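Local atomic coordinates of uncharacterized protein SP1917 (Streptococcus pneumoniae, PDB entry 3C9P), a protein that is of unknown function and belongs to the DUF2200 family, a group of uncharacterized bacterial proteins, here folded as a small, mainly helical single chain. Residues Ala15-Leu18 with Ala19-Lys23; Pro91-Gln94 with Glu95-Leu99. All blocks are in the same frame, centred on the assembly; numbering follows the deposited sequence. Where two conformers were deposited one is given.

Contact 1: residues Ala15-Leu18 with Ala19-Lys23; sequences AVYL and ALIAK
Y17 and I21, one turn apart on the alpha-helix 13-26, make the tightest side-chain contact here: I21 CD1 lies 3.5 Å from Y17 CE2 and approaches the ring obliquely. The torsions explain the meeting. The ring of Y17 is carried with CG opposite the main-chain nitrogen (chi1 -173°), while chi1 of I21 sets CG1 beside its own nitrogen and the extended chi2 then carries CD1 to the CD2-CE2 side of the ring. L20 reaches the CD1 side of the ring, its CD1 being 4.0 Å from Y17 CD1, with the two side chains crossing at roughly a right angle. Both methyls lie on one side of the ring plane, L20 near CD1 and I21 near CD2-CE2. A looser contact, 4.3 Å between L18 CD2 and I21 CD1, adds a second apolar neighbour to the isoleucine methyl.

The backbone that sets this spacing is regular: A19 N, L20 N, I21 N and A22 N each donate to the carbonyl oxygen four residues earlier. Of these bonds the one from I21 N to Y17 O is the straightest, with an N-H...O angle of 167°, and it joins the same two residues whose side chains touch.

Farther out, the hydroxyl of Y17 is hydrogen-bonded to H35 ND1 of helix 31-42, which anchors the far end of the ring, and F13 brings its own ring up with the planes about 20° apart. L20 instead packs on L99 and V103 of helix 91-107. On the more open side of the helix, V16 O, already bonded to L20 N, also accepts a hydrogen bond from a water at 2.7 Å.

Contact 2: residues Pro91-Gln94 with Glu95-Leu99; sequences PLMQ and EIRRL
The first turns of the alpha-helix 91-107 bring Q94 against R98 and M93 against R97, two i/i+4 pairs in which a flat guanidinium receives a neighbour over one face. In the first, the amide of Q94 stacks on the guanidinium of R98 with the planes 25° apart, and Q94 CG sits 3.9 Å above the centre of the group. Q94 OE1 and R98 NH2 are 3.5 Å apart; a water closes this gap, donating to Q94 OE1 at 3.0 Å and accepting from R98 NH2 at 2.8 Å.

The edge of the same guanidinium is used by E95. R98 NH1 forms a salt bridge to E95 OE1 at 3.0 Å, nearly straight at 161°, with the oxygen only 4° out of the guanidinium plane yet itself approached from well above the carboxylate plane. E95 bends at chi2, which helps curl its carboxylate toward the arginine. Stack, salt bridge and water probably restrict rotation of the R98 end.

M93, a selenomethionine, and R97 run side by side in the same direction. The selenium stands 3.9 Å from R97 CZ, over the middle of the guanidinium, and I96 CG2 lies 4.2 Å from M93 SE. Beneath these groups the backbone bonds run from residue i+4 to i; the first, E95 N to P91 O, is weak.

Several polar ends have further partners: E95 OE2 is salt-bridged to R73, Q94 NE2 is hydrogen-bonded to I85 O just after strand 83-84, and R97 makes a salt bridge to D100 through NH1 and a hydrogen bond to A3 O through NH2. On the apolar side, L92 packs on F63 and R64 of helix 59-64, and L99 touches Y59 and F63 of that helix as well as V37, T38 and L41 of helix 31-42.

Following the chain from the N terminus, contact 1 comes first, within helix 13-26, and contact 2 opens only at the start of helix 91-107. Both are local contacts along single helices, so neither closes a loop; they stand in series, neither nesting nor crossing. The centres of the two contacts are about 16 Å apart, yet the helices meet where L20 CD1 packs 3.7 Å from L99 CD2. Two other helices are common neighbours: 31-42 receives Y17 and I21 from contact 1 and L99 from contact 2, while Y59 on helix 59-64 touches V16, L20 and L99. These common neighbours suggest that the four helices meet in one largely apolar region round L20 and L99.

Contact 1: residues Ala15-Leu18 with Ala19-Lys23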
loop_
_atom_site.group_PDB
_atom_site.type_symbol
_atom_site.label_atom_id
_atom_site.label_comp_id
_atom_site.label_asym_id
_atom_site.label_seq_id
_atom_site.Cartn_x
_atom_site.Cartn_y
_atom_site.Cartn_z
ATOM N N ALA A 15 -3.676 10.476 -7.872
ATOM C CA ALA A 15 -3.524 9.693 -9.089
ATOM C C ALA A 15 -2.853 8.347 -8.893
ATOM O O ALA A 15 -3.295 7.337 -9.450
ATOM C CB ALA A 15 -2.753 10.488 -10.127
ATOM N N VAL A 16 -1.761 8.323 -8.136
ATOM C CA VAL A 16 -1.083 7.044 -7.863
ATOM C C VAL A 16 -2.015 6.051 -7.132
ATOM O O VAL A 16 -2.091 4.867 -7.502
ATOM C CB VAL A 16 0.264 7.240 -7.088
ATOM C CG1 VAL A 16 0.933 5.864 -6.808
ATOM C CG2 VAL A 16 1.233 8.142 -7.928
ATOM N N TYR A 17 -2.691 6.530 -6.082
ATOM C CA TYR A 17 -3.566 5.682 -5.290
ATOM C C TYR A 17 -4.772 5.205 -6.091
ATOM O O TYR A 17 -5.181 4.014 -5.999
ATOM C CB TYR A 17 -3.995 6.429 -4.004
ATOM C CG TYR A 17 -4.771 5.577 -3.043
ATOM C CD1 TYR A 17 -4.130 4.573 -2.294
ATOM C CD2 TYR A 17 -6.141 5.774 -2.867
ATOM C CE1 TYR A 17 -4.845 3.775 -1.410
ATOM C CE2 TYR A 17 -6.871 4.984 -1.966
ATOM C CZ TYR A 17 -6.208 3.986 -1.256
ATOM O OH TYR A 17 -6.908 3.215 -0.380
ATOM N N LEU A 18 -5.344 6.104 -6.894
ATOM C CA LEU A 18 -6.457 5.712 -7.774
ATOM C C LEU A 18 -6.064 4.672 -8.840
ATOM O O LEU A 18 -6.867 3.802 -9.213
ATOM C CB LEU A 18 -7.142 6.931 -8.402
ATOM C CG LEU A 18 -7.862 7.856 -7.401
ATOM C CD1 LEU A 18 -8.241 9.148 -8.114
ATOM C CD2 LEU A 18 -9.066 7.189 -6.836
ATOM N N ALA A 19 -4.820 4.727 -9.302
ATOM C CA ALA A 19 -4.312 3.665 -10.184
ATOM C C ALA A 19 -4.219 2.301 -9.491
ATOM O O ALA A 19 -4.458 1.280 -10.135
ATOM C CB ALA A 19 -2.943 4.071 -10.778
ATOM N N LEU A 20 -3.845 2.270 -8.202
ATOM C CA LEU A 20 -3.876 1.017 -7.410
ATOM C C LEU A 20 -5.290 0.433 -7.386
ATOM O O LEU A 20 -5.510 -0.756 -7.655
ATOM C CB LEU A 20 -3.445 1.253 -5.947
ATOM C CG LEU A 20 -2.016 1.543 -5.487
ATOM C CD1 LEU A 20 -2.011 1.669 -3.974
ATOM C CD2 LEU A 20 -1.033 0.475 -5.941
ATOM N N ILE A 21 -6.252 1.292 -7.069
ATOM C CA ILE A 21 -7.667 0.907 -7.067
ATOM C C ILE A 21 -8.115 0.382 -8.430
ATOM O O ILE A 21 -8.800 -0.640 -8.513
ATOM C CB ILE A 21 -8.560 2.074 -6.594
ATOM C CG1 ILE A 21 -8.352 2.284 -5.086
ATOM C CG2 ILE A 21 -10.059 1.785 -6.901
ATOM C CD1 ILE A 21 -8.802 3.587 -4.583
ATOM N N ALA A 22 -7.716 1.062 -9.495
ATOM C CA ALA A 22 -8.105 0.634 -10.837
ATOM C C ALA A 22 -7.599 -0.779 -11.140
ATOM O O ALA A 22 -8.323 -1.543 -11.744
ATOM C CB ALA A 22 -7.623 1.617 -11.885
ATOM N N LYS A 23 -6.352 -1.087 -10.746
ATOM C CA LYS A 23 -5.778 -2.428 -10.892
ATOM C C LYS A 23 -6.663 -3.459 -10.209
ATOM O O LYS A 23 -6.980 -4.505 -10.785
ATOM C CB LYS A 23 -4.375 -2.478 -10.261
ATOM C CG LYS A 23 -3.324 -1.699 -11.024
ATOM C CD LYS A 23 -2.202 -1.219 -10.117
ATOM C CE LYS A 23 -1.305 -0.211 -10.839
ATOM N NZ LYS A 23 -0.563 0.643 -9.859
HETATM O O HOH W 1 -0.334 3.204 -8.779
#

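Contact 2: residues Pro91-Gln94 with Glu95-Leu99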
loop_
_atom_site.group_PDB
_atom_site.type_symbol
_atom_site.label_atom_id
_atom_site.label_comp_id
_atom_site.label_asym_id
_atom_site.label_seq_id
_atom_site.Cartn_x
_atom_site.Cartn_y
_atom_site.Cartn_z
ATOM N N PRO A 91 14.116 3.098 2.878
ATOM C CA PRO A 91 13.021 2.754 3.771
ATOM C C PRO A 91 11.666 3.238 3.295
ATOM O O PRO A 91 10.645 2.607 3.593
ATOM C CB PRO A 91 13.393 3.450 5.102
ATOM C CG PRO A 91 14.414 4.458 4.746
ATOM C CD PRO A 91 15.104 3.985 3.515
ATOM N N LEU A 92 11.648 4.357 2.576
ATOM C CA LEU A 92 10.384 4.876 2.062
ATOM C C LEU A 92 9.888 3.978 0.937
ATOM O O LEU A 92 8.727 3.584 0.941
ATOM C CB LEU A 92 10.510 6.325 1.588
ATOM C CG LEU A 92 9.228 6.978 1.034
ATOM C CD1 LEU A 92 8.107 6.984 2.075
ATOM C CD2 LEU A 92 9.538 8.423 0.599
HETATM N N MSE A 93 10.759 3.661 -0.023
HETATM C CA MSE A 93 10.392 2.737 -1.090
HETATM C C MSE A 93 9.949 1.373 -0.497
HETATM O O MSE A 93 9.077 0.698 -1.042
HETATM C CB MSE A 93 11.549 2.541 -2.063
HETATM C CG MSE A 93 11.194 1.748 -3.351
HETATM SE SE MSE A 93 9.731 2.615 -4.373
HETATM C CE MSE A 93 10.800 3.949 -5.312
ATOM N N GLN A 94 10.581 0.950 0.595
ATOM C CA GLN A 94 10.241 -0.346 1.166
ATOM C C GLN A 94 8.781 -0.392 1.653
ATOM O O GLN A 94 8.097 -1.376 1.391
ATOM C CB GLN A 94 11.261 -0.763 2.233
ATOM C CG GLN A 94 11.083 -2.156 2.755
ATOM C CD GLN A 94 12.145 -2.535 3.784
ATOM O OE1 GLN A 94 12.289 -1.887 4.821
ATOM N NE2 GLN A 94 12.880 -3.595 3.503
ATOM N N GLU A 95 8.299 0.669 2.311
ATOM C CA GLU A 95 6.890 0.759 2.760
ATOM C C GLU A 95 5.943 0.819 1.562
ATOM O O GLU A 95 4.872 0.214 1.574
ATOM C CB GLU A 95 6.652 1.986 3.667
ATOM C CG GLU A 95 7.564 2.080 4.926
ATOM C CD GLU A 95 7.481 0.864 5.862
ATOM O OE1 GLU A 95 6.774 -0.113 5.548
ATOM O OE2 GLU A 95 8.131 0.899 6.932
ATOM N N ILE A 96 6.348 1.558 0.533
ATOM C CA ILE A 96 5.556 1.692 -0.693
ATOM C C ILE A 96 5.387 0.314 -1.339
ATOM O O ILE A 96 4.287 -0.051 -1.767
ATOM C CB ILE A 96 6.215 2.693 -1.672
ATOM C CG1 ILE A 96 5.980 4.132 -1.167
ATOM C CG2 ILE A 96 5.737 2.480 -3.140
ATOM C CD1 ILE A 96 6.745 5.279 -1.953
ATOM N N ARG A 97 6.478 -0.444 -1.409
ATOM C CA ARG A 97 6.443 -1.764 -2.033
ATOM C C ARG A 97 5.678 -2.757 -1.173
ATOM O O ARG A 97 5.064 -3.665 -1.709
ATOM C CB ARG A 97 7.846 -2.278 -2.350
ATOM C CG ARG A 97 8.551 -1.484 -3.472
ATOM C CD ARG A 97 7.778 -1.639 -4.798
ATOM N NE ARG A 97 8.485 -1.020 -5.915
ATOM C CZ ARG A 97 8.000 -0.043 -6.675
ATOM N NH1 ARG A 97 6.800 0.456 -6.455
ATOM N NH2 ARG A 97 8.727 0.432 -7.674
ATOM N N ARG A 98 5.686 -2.577 0.147
ATOM C CA ARG A 98 4.830 -3.432 0.998
ATOM C C ARG A 98 3.352 -3.190 0.684
ATOM O O ARG A 98 2.575 -4.155 0.579
ATOM C CB ARG A 98 5.108 -3.217 2.489
ATOM C CG ARG A 98 6.426 -3.779 2.955
ATOM C CD ARG A 98 6.724 -3.366 4.385
ATOM N NE ARG A 98 7.953 -4.018 4.843
ATOM C CZ ARG A 98 8.861 -3.489 5.654
ATOM N NH1 ARG A 98 8.734 -2.253 6.120
ATOM N NH2 ARG A 98 9.914 -4.213 5.996
ATOM N N LEU A 99 2.959 -1.931 0.490
ATOM C CA LEU A 99 1.569 -1.689 0.009
ATOM C C LEU A 99 1.281 -2.345 -1.355
ATOM O O LEU A 99 0.210 -2.953 -1.567
ATOM C CB LEU A 99 1.186 -0.199 -0.002
ATOM C CG LEU A 99 -0.279 0.056 -0.424
ATOM C CD1 LEU A 99 -1.266 -0.613 0.529
ATOM C CD2 LEU A 99 -0.566 1.558 -0.556
HETATM O O HOH W 2 12.265 -3.514 7.285
#